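Local coordinates for protein single-stranded-DNA-specific exonuclease RecJ (Thermus thermophilus, PDB 2ZXR) that degrades single-stranded DNA in the 5' to 3' direction, using divalent metal ions, magnesium above all, to hydrolyse the strand, at residues Asp80-Leu86 with Ile272-Ser276; Ala90-Gly95 with Tyr210-Ala214. All blocks are in the same frame, centred on the assembly; numbering follows the deposited sequence.

Interaction 1: Asp80-Leu86 with Ile272-Ser276; sequences DYDADGL and INAAS. With MG (magnesium ion), chain B.
N273 and S276, one helical turn apart on helix 261-277, grip the backbone of the D80-D82 loop and the first residue of helix 83-98. The OD1 of N273 accepts from A83 N at 2.7 Å, and the donor arrives nearly straight down the carbonyl, with a C=O...N angle of 166°. Beside it, S276 OG lies 2.6 Å from Y81 O and 3.0 Å from D80 O, so its one proton has two acceptors in reach. That hydroxyl gets between the two carbonyls because OG is swung opposite the backbone N of S276 (chi1 175°), which carries it out from the helix toward the loop.

D82 is the N-cap of helix 83-98: its OD2 accepts from G85 N at 3.1 Å, nearly straight, while N273 OD1 packs against D82 CB. The first turn of the helix is therefore fixed twice, G85 N by its own N-cap and A83 N by an asparagine from the other helix. This is the DYDADG aspartate motif of the DHH phosphoesterases. With manganese bound, D80 and D82 serve the first ion and D84 the second; in the present model D84 OD2 binds magnesium at 2.3 Å, together with D136, H160, H161 and D221, and D82 OD1 reaches the metal through a water. N273, and probably S276, thus hold the backbone from which D80, D82 and D84 project.

Next to these polar bonds, I272 CG2 fits against A83, 3.8 Å from its CA, and against L86, whose side chain runs antiparallel past that of I272, CD1 meeting CG2 at 3.8 Å. Helix 281-289 continues this apolar layer, with A284 and L285 against L86, and A274 and A275 pack on helix 293-321, A275 also on A284.

Interaction 2: Ala90-Gly95 with Tyr210-Ala214; sequences AILVRG and YADLA
A90 meets L213 lightly, its CB 4.2 Å from L213 CD1, at the start of an apolar contact between helix 83-98 and the start of helix 211-220 with Y210 just ahead of it. I91 does most of the work from its side. With CG1 pointing opposite its own carbonyl carbon (chi1 -76°) and the chain extended beyond, it runs alongside L213: CG1 rests 3.8 Å from L213 CB, the two side chains passing in opposite directions, and CD1 goes on to A214 CB, also at 3.8 Å. Its other branch, CG2, touches Y210 CD1.

R94 brings its CB in the plane of the Y210 ring to the CE1 edge, 3.8 Å away. Beyond that its chain leaves the contact, and the guanidinium group forms a salt bridge with D291 and a hydrogen bond from NE to L288 O. At G95 the tyrosine reaches the bare backbone: OH sits 3.2 Å from G95 CA, close packing with no side chain in between.

This is a buried seam between two helices of the DHH domain, away from the metal: the A214 side chain is about 12 Å from the magnesium ion. W245 meets the Y210 ring at about 40° and also touches R94 and L213. L195 of helix 187-201 packs on I91 and Y210, and F192 on A214, while helix 281-289 covers A90 and R94 through L288 and L289.

Along the chain, helix 83-98 supplies the first half of both contacts: its N-terminal end and the loop before it in interaction 1, its later turns in interaction 2. Some 115 residues on, after the remaining strands of the parallel sheet and helix 187-201, the start of helix 211-220 returns to the later turns and closes the shorter loop. The chain then continues to helix 261-277, which comes back to the loop ahead of the helix and closes the longer one, so interaction 2 is nested inside interaction 1. Their centres lie 14 Å apart. Together they tie one helix of the DHH domain and the aspartate loop before it to two later helices.

Interaction 1: Asp80-Leu86 with Ile272-Ser276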
loop_
_atom_site.group_PDB
_atom_site.type_symbol
_atom_site.label_atom_id
_atom_site.label_comp_id
_atom_site.label_asym_id
_atom_site.label_seq_id
_atom_site.Cartn_x
_atom_site.Cartn_y
_atom_site.Cartn_z
ATOM N N ASP A 80 -15.893 9.720 19.220
ATOM C CA ASP A 80 -16.042 8.286 19.463
ATOM C C ASP A 80 -16.500 7.463 18.259
ATOM O O ASP A 80 -16.905 6.310 18.400
ATOM C CB ASP A 80 -17.030 8.086 20.607
ATOM C CG ASP A 80 -18.394 8.708 20.318
ATOM O OD1 ASP A 80 -19.075 9.094 21.289
ATOM O OD2 ASP A 80 -18.790 8.814 19.133
ATOM N N TYR A 81 -16.423 8.044 17.079
ATOM C CA TYR A 81 -16.874 7.330 15.909
ATOM C C TYR A 81 -16.066 6.077 15.561
ATOM O O TYR A 81 -16.636 5.057 15.156
ATOM C CB TYR A 81 -16.882 8.264 14.704
ATOM C CG TYR A 81 -17.500 7.609 13.501
ATOM C CD1 TYR A 81 -18.892 7.519 13.369
ATOM C CD2 TYR A 81 -16.698 7.010 12.521
ATOM C CE1 TYR A 81 -19.467 6.847 12.296
ATOM C CE2 TYR A 81 -17.267 6.329 11.444
ATOM C CZ TYR A 81 -18.648 6.253 11.341
ATOM O OH TYR A 81 -19.207 5.574 10.284
ATOM N N ASP A 82 -14.747 6.159 15.718
ATOM C CA ASP A 82 -13.863 5.055 15.359
ATOM C C ASP A 82 -12.566 5.192 16.135
ATOM O O ASP A 82 -12.429 6.121 16.935
ATOM C CB ASP A 82 -13.601 5.084 13.846
ATOM C CG ASP A 82 -13.049 6.428 13.367
ATOM O OD1 ASP A 82 -13.046 6.676 12.140
ATOM O OD2 ASP A 82 -12.617 7.252 14.207
ATOM N N ALA A 83 -11.621 4.288 15.890
ATOM C CA ALA A 83 -10.353 4.281 16.613
ATOM C C ALA A 83 -9.598 5.613 16.603
ATOM O O ALA A 83 -8.992 5.989 17.604
ATOM C CB ALA A 83 -9.447 3.164 16.080
ATOM N N ASP A 84 -9.631 6.305 15.472
ATOM C CA ASP A 84 -8.960 7.591 15.345
ATOM C C ASP A 84 -9.586 8.607 16.327
ATOM O O ASP A 84 -8.872 9.310 17.036
ATOM C CB ASP A 84 -9.067 8.093 13.889
ATOM C CG ASP A 84 -8.136 9.271 13.600
ATOM O OD1 ASP A 84 -7.053 9.356 14.223
ATOM O OD2 ASP A 84 -8.473 10.103 12.724
ATOM N N GLY A 85 -10.914 8.699 16.356
ATOM C CA GLY A 85 -11.561 9.620 17.281
ATOM C C GLY A 85 -11.384 9.193 18.744
ATOM O O GLY A 85 -11.151 10.030 19.630
ATOM N N LEU A 86 -11.487 7.896 19.015
ATOM C CA LEU A 86 -11.338 7.417 20.381
ATOM C C LEU A 86 -9.928 7.566 20.949
ATOM O O LEU A 86 -9.768 7.933 22.133
ATOM C CB LEU A 86 -11.786 5.962 20.494
ATOM C CG LEU A 86 -13.284 5.724 20.304
ATOM C CD1 LEU A 86 -13.567 4.236 20.192
ATOM C CD2 LEU A 86 -14.042 6.298 21.489
ATOM N N ILE A 272 -11.319 -2.178 18.484
ATOM C CA ILE A 272 -11.778 -0.899 18.957
ATOM C C ILE A 272 -12.943 -0.421 18.085
ATOM O O ILE A 272 -13.960 0.063 18.603
ATOM C CB ILE A 272 -10.622 0.153 18.880
ATOM C CG1 ILE A 272 -9.521 -0.213 19.875
ATOM C CG2 ILE A 272 -11.171 1.548 19.144
ATOM C CD1 ILE A 272 -8.290 0.673 19.804
ATOM N N ASN A 273 -12.810 -0.566 16.759
ATOM C CA ASN A 273 -13.873 -0.096 15.872
ATOM C C ASN A 273 -15.166 -0.865 16.035
ATOM O O ASN A 273 -16.237 -0.294 15.886
ATOM C CB ASN A 273 -13.455 -0.141 14.385
ATOM C CG ASN A 273 -12.410 0.913 14.035
ATOM O OD1 ASN A 273 -12.363 1.986 14.640
ATOM N ND2 ASN A 273 -11.586 0.619 13.049
ATOM N N ALA A 274 -15.066 -2.156 16.330
ATOM C CA ALA A 274 -16.251 -2.991 16.495
ATOM C C ALA A 274 -17.112 -2.502 17.642
ATOM O O ALA A 274 -18.332 -2.572 17.566
ATOM C CB ALA A 274 -15.851 -4.454 16.742
ATOM N N ALA A 275 -16.471 -2.028 18.711
ATOM C CA ALA A 275 -17.196 -1.543 19.886
ATOM C C ALA A 275 -18.055 -0.373 19.471
ATOM O O ALA A 275 -19.240 -0.282 19.808
ATOM C CB ALA A 275 -16.215 -1.101 20.989
ATOM N N SER A 276 -17.448 0.520 18.718
ATOM C CA SER A 276 -18.158 1.684 18.255
ATOM C C SER A 276 -19.228 1.324 17.226
ATOM O O SER A 276 -20.361 1.779 17.345
ATOM C CB SER A 276 -17.170 2.692 17.671
ATOM O OG SER A 276 -17.871 3.787 17.118
HETATM MG MG MG B . -9.955 10.158 10.959
HETATM O O HOH W 1 -10.815 7.985 11.148
#

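Interaction 2: Ala90-Gly95 with Tyr210-Ala214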
loop_
_atom_site.group_PDB
_atom_site.type_symbol
_atom_site.label_atom_id
_atom_site.label_comp_id
_atom_site.label_asym_id
_atom_site.label_seq_id
_atom_site.Cartn_x
_atom_site.Cartn_y
_atom_site.Cartn_z
ATOM N N ALA A 90 -8.802 10.020 24.018
ATOM C CA ALA A 90 -8.063 9.488 25.151
ATOM C C ALA A 90 -6.817 10.347 25.362
ATOM O O ALA A 90 -6.438 10.614 26.491
ATOM C CB ALA A 90 -7.680 8.025 24.932
ATOM N N ILE A 91 -6.202 10.804 24.277
ATOM C CA ILE A 91 -5.018 11.627 24.393
ATOM C C ILE A 91 -5.359 12.939 25.089
ATOM O O ILE A 91 -4.703 13.327 26.043
ATOM C CB ILE A 91 -4.394 11.946 22.988
ATOM C CG1 ILE A 91 -3.657 10.721 22.450
ATOM C CG2 ILE A 91 -3.397 13.121 23.079
ATOM C CD1 ILE A 91 -3.365 10.850 20.942
ATOM N N LEU A 92 -6.382 13.630 24.602
ATOM C CA LEU A 92 -6.740 14.894 25.206
ATOM C C LEU A 92 -7.249 14.748 26.623
ATOM O O LEU A 92 -6.885 15.558 27.475
ATOM C CB LEU A 92 -7.756 15.627 24.325
ATOM C CG LEU A 92 -7.058 16.059 23.024
ATOM C CD1 LEU A 92 -8.072 16.411 21.984
ATOM C CD2 LEU A 92 -6.145 17.238 23.294
ATOM N N VAL A 93 -8.067 13.731 26.894
ATOM C CA VAL A 93 -8.567 13.573 28.257
ATOM C C VAL A 93 -7.442 13.211 29.234
ATOM O O VAL A 93 -7.283 13.873 30.262
ATOM C CB VAL A 93 -9.707 12.518 28.328
ATOM C CG1 VAL A 93 -10.021 12.165 29.803
ATOM C CG2 VAL A 93 -10.975 13.083 27.618
ATOM N N ARG A 94 -6.659 12.177 28.943
ATOM C CA ARG A 94 -5.558 11.836 29.850
ATOM C C ARG A 94 -4.570 13.010 29.924
ATOM O O ARG A 94 -4.188 13.435 31.002
ATOM C CB ARG A 94 -4.791 10.586 29.377
ATOM C CG ARG A 94 -5.452 9.214 29.637
ATOM C CD ARG A 94 -4.436 8.147 29.215
ATOM N NE ARG A 94 -4.794 6.749 29.396
ATOM C CZ ARG A 94 -4.711 6.075 30.536
ATOM N NH1 ARG A 94 -4.293 6.696 31.641
ATOM N NH2 ARG A 94 -4.955 4.756 30.551
ATOM N N GLY A 95 -4.146 13.520 28.774
ATOM C CA GLY A 95 -3.181 14.605 28.758
ATOM C C GLY A 95 -3.568 15.863 29.528
ATOM O O GLY A 95 -2.763 16.410 30.294
ATOM N N TYR A 210 2.330 9.599 24.650
ATOM C CA TYR A 210 0.992 9.572 24.024
ATOM C C TYR A 210 1.086 9.200 22.548
ATOM O O TYR A 210 0.070 9.147 21.827
ATOM C CB TYR A 210 0.332 10.953 24.140
ATOM C CG TYR A 210 -0.043 11.316 25.548
ATOM C CD1 TYR A 210 -1.285 10.973 26.047
ATOM C CD2 TYR A 210 0.865 11.984 26.395
ATOM C CE1 TYR A 210 -1.646 11.276 27.355
ATOM C CE2 TYR A 210 0.517 12.294 27.713
ATOM C CZ TYR A 210 -0.746 11.935 28.185
ATOM O OH TYR A 210 -1.134 12.204 29.475
ATOM N N ALA A 211 2.305 8.937 22.084
ATOM C CA ALA A 211 2.478 8.621 20.677
ATOM C C ALA A 211 1.945 7.231 20.290
ATOM O O ALA A 211 1.633 7.018 19.127
ATOM C CB ALA A 211 3.935 8.767 20.286
ATOM N N ASP A 212 1.861 6.287 21.237
ATOM C CA ASP A 212 1.322 4.958 20.907
ATOM C C ASP A 212 -0.169 5.110 20.592
ATOM O O ASP A 212 -0.653 4.572 19.578
ATOM C CB ASP A 212 1.554 3.917 22.024
ATOM C CG ASP A 212 1.249 4.439 23.429
ATOM O OD1 ASP A 212 1.557 3.692 24.410
ATOM O OD2 ASP A 212 0.710 5.571 23.560
ATOM N N LEU A 213 -0.892 5.859 21.427
ATOM C CA LEU A 213 -2.313 6.106 21.160
ATOM C C LEU A 213 -2.469 6.811 19.811
ATOM O O LEU A 213 -3.334 6.465 19.022
ATOM C CB LEU A 213 -2.937 7.036 22.222
ATOM C CG LEU A 213 -3.074 6.492 23.642
ATOM C CD1 LEU A 213 -3.488 7.608 24.615
ATOM C CD2 LEU A 213 -4.115 5.359 23.616
ATOM N N ALA A 214 -1.634 7.821 19.575
ATOM C CA ALA A 214 -1.699 8.606 18.341
ATOM C C ALA A 214 -1.403 7.761 17.091
ATOM O O ALA A 214 -2.033 7.950 16.045
ATOM C CB ALA A 214 -0.708 9.814 18.424
#